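Local coordinates for putative uncharacterized protein PH0242 (Pyrococcus horikoshii, PDB 3VU1), which is an archaeal oligosaccharyltransferase of the AglB family, represented here by its C-terminal globular domain, at residues Y296-N301 with I306-V311. Numbering follows the deposited sequence.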
loop_
_atom_site.group_PDB
_atom_site.type_symbol
_atom_site.label_atom_id
_atom_site.label_comp_id
_atom_site.label_asym_id
_atom_site.label_seq_id
_atom_site.Cartn_x
_atom_site.Cartn_y
_atom_site.Cartn_z
ATOM N N TYR A 296 -12.383 3.287 -18.869
ATOM C CA TYR A 296 -11.864 3.564 -20.207
ATOM C C TYR A 296 -10.735 2.654 -20.592
ATOM O O TYR A 296 -10.143 1.972 -19.751
ATOM C CB TYR A 296 -11.335 4.968 -20.314
ATOM C CG TYR A 296 -12.333 6.026 -19.998
ATOM C CD1 TYR A 296 -12.508 6.471 -18.689
ATOM C CD2 TYR A 296 -13.092 6.620 -21.010
ATOM C CE1 TYR A 296 -13.405 7.476 -18.397
ATOM C CE2 TYR A 296 -13.998 7.636 -20.729
ATOM C CZ TYR A 296 -14.144 8.056 -19.421
ATOM O OH TYR A 296 -15.041 9.033 -19.118
ATOM N N VAL A 297 -10.451 2.643 -21.886
ATOM C CA VAL A 297 -9.192 2.136 -22.399
ATOM C C VAL A 297 -8.543 3.283 -23.185
ATOM O O VAL A 297 -9.190 3.928 -24.040
ATOM C CB VAL A 297 -9.395 0.862 -23.255
ATOM C CG1 VAL A 297 -8.075 0.375 -23.831
ATOM C CG2 VAL A 297 -10.001 -0.257 -22.416
ATOM N N TYR A 298 -7.299 3.592 -22.843
ATOM C CA TYR A 298 -6.520 4.570 -23.599
ATOM C C TYR A 298 -5.519 3.795 -24.446
ATOM O O TYR A 298 -4.672 3.074 -23.903
ATOM C CB TYR A 298 -5.747 5.513 -22.666
ATOM C CG TYR A 298 -6.551 6.489 -21.816
ATOM C CD1 TYR A 298 -7.948 6.479 -21.823
ATOM C CD2 TYR A 298 -5.904 7.399 -20.963
ATOM C CE1 TYR A 298 -8.678 7.360 -21.040
ATOM C CE2 TYR A 298 -6.632 8.279 -20.170
ATOM C CZ TYR A 298 -8.023 8.261 -20.212
ATOM O OH TYR A 298 -8.788 9.126 -19.433
ATOM N N ALA A 299 -5.617 3.929 -25.764
ATOM C CA ALA A 299 -4.594 3.380 -26.665
ATOM C C ALA A 299 -3.402 4.313 -26.672
ATOM O O ALA A 299 -3.557 5.531 -26.784
ATOM C CB ALA A 299 -5.141 3.226 -28.078
ATOM N N LEU A 300 -2.215 3.741 -26.579
ATOM C CA LEU A 300 -1.005 4.536 -26.498
ATOM C C LEU A 300 0.077 4.076 -27.439
ATOM O O LEU A 300 0.376 2.883 -27.509
ATOM C CB LEU A 300 -0.435 4.511 -25.070
ATOM C CG LEU A 300 -1.004 5.452 -24.011
ATOM C CD1 LEU A 300 -2.079 4.723 -23.239
ATOM C CD2 LEU A 300 0.102 5.893 -23.068
ATOM N N ASN A 301 0.670 5.042 -28.130
ATOM C CA ASN A 301 1.956 4.871 -28.801
ATOM C C ASN A 301 3.053 5.562 -27.994
ATOM O O ASN A 301 3.188 6.784 -28.027
ATOM C CB ASN A 301 1.907 5.434 -30.225
ATOM C CG ASN A 301 1.043 4.604 -31.164
ATOM O OD1 ASN A 301 0.993 3.379 -31.071
ATOM N ND2 ASN A 301 0.364 5.275 -32.086
ATOM N N ILE A 306 -3.643 8.004 -28.221
ATOM C CA ILE A 306 -4.247 8.130 -29.551
ATOM C C ILE A 306 -5.765 7.872 -29.619
ATOM O O ILE A 306 -6.412 8.220 -30.605
ATOM C CB ILE A 306 -3.487 7.265 -30.580
ATOM C CG1 ILE A 306 -3.835 5.780 -30.417
ATOM C CG2 ILE A 306 -1.984 7.517 -30.460
ATOM C CD1 ILE A 306 -2.972 4.855 -31.246
ATOM N N LYS A 307 -6.345 7.277 -28.585
ATOM C CA LYS A 307 -7.801 7.163 -28.538
ATOM C C LYS A 307 -8.269 6.920 -27.108
ATOM O O LYS A 307 -7.604 6.212 -26.358
ATOM C CB LYS A 307 -8.292 6.044 -29.466
ATOM C CG LYS A 307 -9.591 6.366 -30.183
ATOM C CD LYS A 307 -10.277 5.127 -30.751
ATOM C CE LYS A 307 -11.587 5.517 -31.425
ATOM N NZ LYS A 307 -12.660 4.497 -31.245
ATOM N N ARG A 308 -9.392 7.525 -26.730
ATOM C CA ARG A 308 -10.016 7.242 -25.441
ATOM C C ARG A 308 -11.356 6.595 -25.720
ATOM O O ARG A 308 -12.186 7.163 -26.436
ATOM C CB ARG A 308 -10.224 8.508 -24.605
ATOM C CG ARG A 308 -8.951 9.198 -24.156
ATOM C CD ARG A 308 -9.179 10.678 -23.874
ATOM N NE ARG A 308 -7.953 11.315 -23.381
ATOM C CZ ARG A 308 -7.021 11.882 -24.155
ATOM N NH1 ARG A 308 -7.161 11.909 -25.481
ATOM N NH2 ARG A 308 -5.941 12.425 -23.597
ATOM N N ILE A 309 -11.562 5.412 -25.149
ATOM C CA ILE A 309 -12.767 4.640 -25.383
ATOM C C ILE A 309 -13.429 4.291 -24.063
ATOM O O ILE A 309 -12.825 3.623 -23.212
ATOM C CB ILE A 309 -12.468 3.324 -26.148
ATOM C CG1 ILE A 309 -11.582 3.597 -27.358
ATOM C CG2 ILE A 309 -13.762 2.617 -26.548
ATOM C CD1 ILE A 309 -10.689 2.432 -27.701
ATOM N N LYS A 310 -14.673 4.734 -23.909
ATOM C CA LYS A 310 -15.493 4.376 -22.763
ATOM C C LYS A 310 -16.000 2.936 -22.926
ATOM O O LYS A 310 -16.643 2.605 -23.915
ATOM C CB LYS A 310 -16.640 5.380 -22.593
ATOM C CG LYS A 310 -17.763 4.872 -21.719
ATOM C CD LYS A 310 -18.750 5.941 -21.286
ATOM C CE LYS A 310 -19.952 5.215 -20.672
ATOM N NZ LYS A 310 -20.869 6.055 -19.855
ATOM N N VAL A 311 -15.705 2.081 -21.956
ATOM C CA VAL A 311 -16.053 0.670 -22.060
ATOM C C VAL A 311 -17.009 0.211 -20.980
ATOM O O VAL A 311 -17.352 -0.973 -20.934
ATOM C CB VAL A 311 -14.804 -0.278 -22.005
ATOM C CG1 VAL A 311 -13.847 0.011 -23.154
ATOM C CG2 VAL A 311 -14.074 -0.247 -20.648
#
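The carbonyl oxygen of Ile309 accepts a hydrogen bond from Val297 N at 2.9 Å, and also lies 3.2 Å from CA of Tyr296 in a C-H...O contact. The same two residues, Val297 and Ile309, bond in return, Ile309 N to Val297 O at 3.0 Å. Towards the turn, Ile306 N gives its hydrogen to Ala299 O, again at 2.9 Å. On the face carrying the tyrosines, CG of Arg308 sits over the Tyr298 ring, 4.0 Å from its centroid, a CH-pi contact; the extended chain then carries the guanidinium onward, too far for more than a weak cation-pi attraction. Tyr298 OH is hydrogen-bonded to Glu480. Tyr296, with CG anti to its carbonyl carbon (chi1 -58°), runs its CD2-CE2 side obliquely past CA and CB of Lys310, whose amine pairs with Glu313. Val297 CG2, on the face of Val297 and Ile309, meets Val311 CG1 at 3.9 Å, and Val297 and Val311 also pack on strand 325-331. Nearer the turn, Ala299 CB touches Ile306 CG1 at 3.7 Å. Strand 336-356 pairs along the other edge of 296-301, joining to a larger sheet what is, within the Peripheral 1 region, an antiparallel beta hairpin.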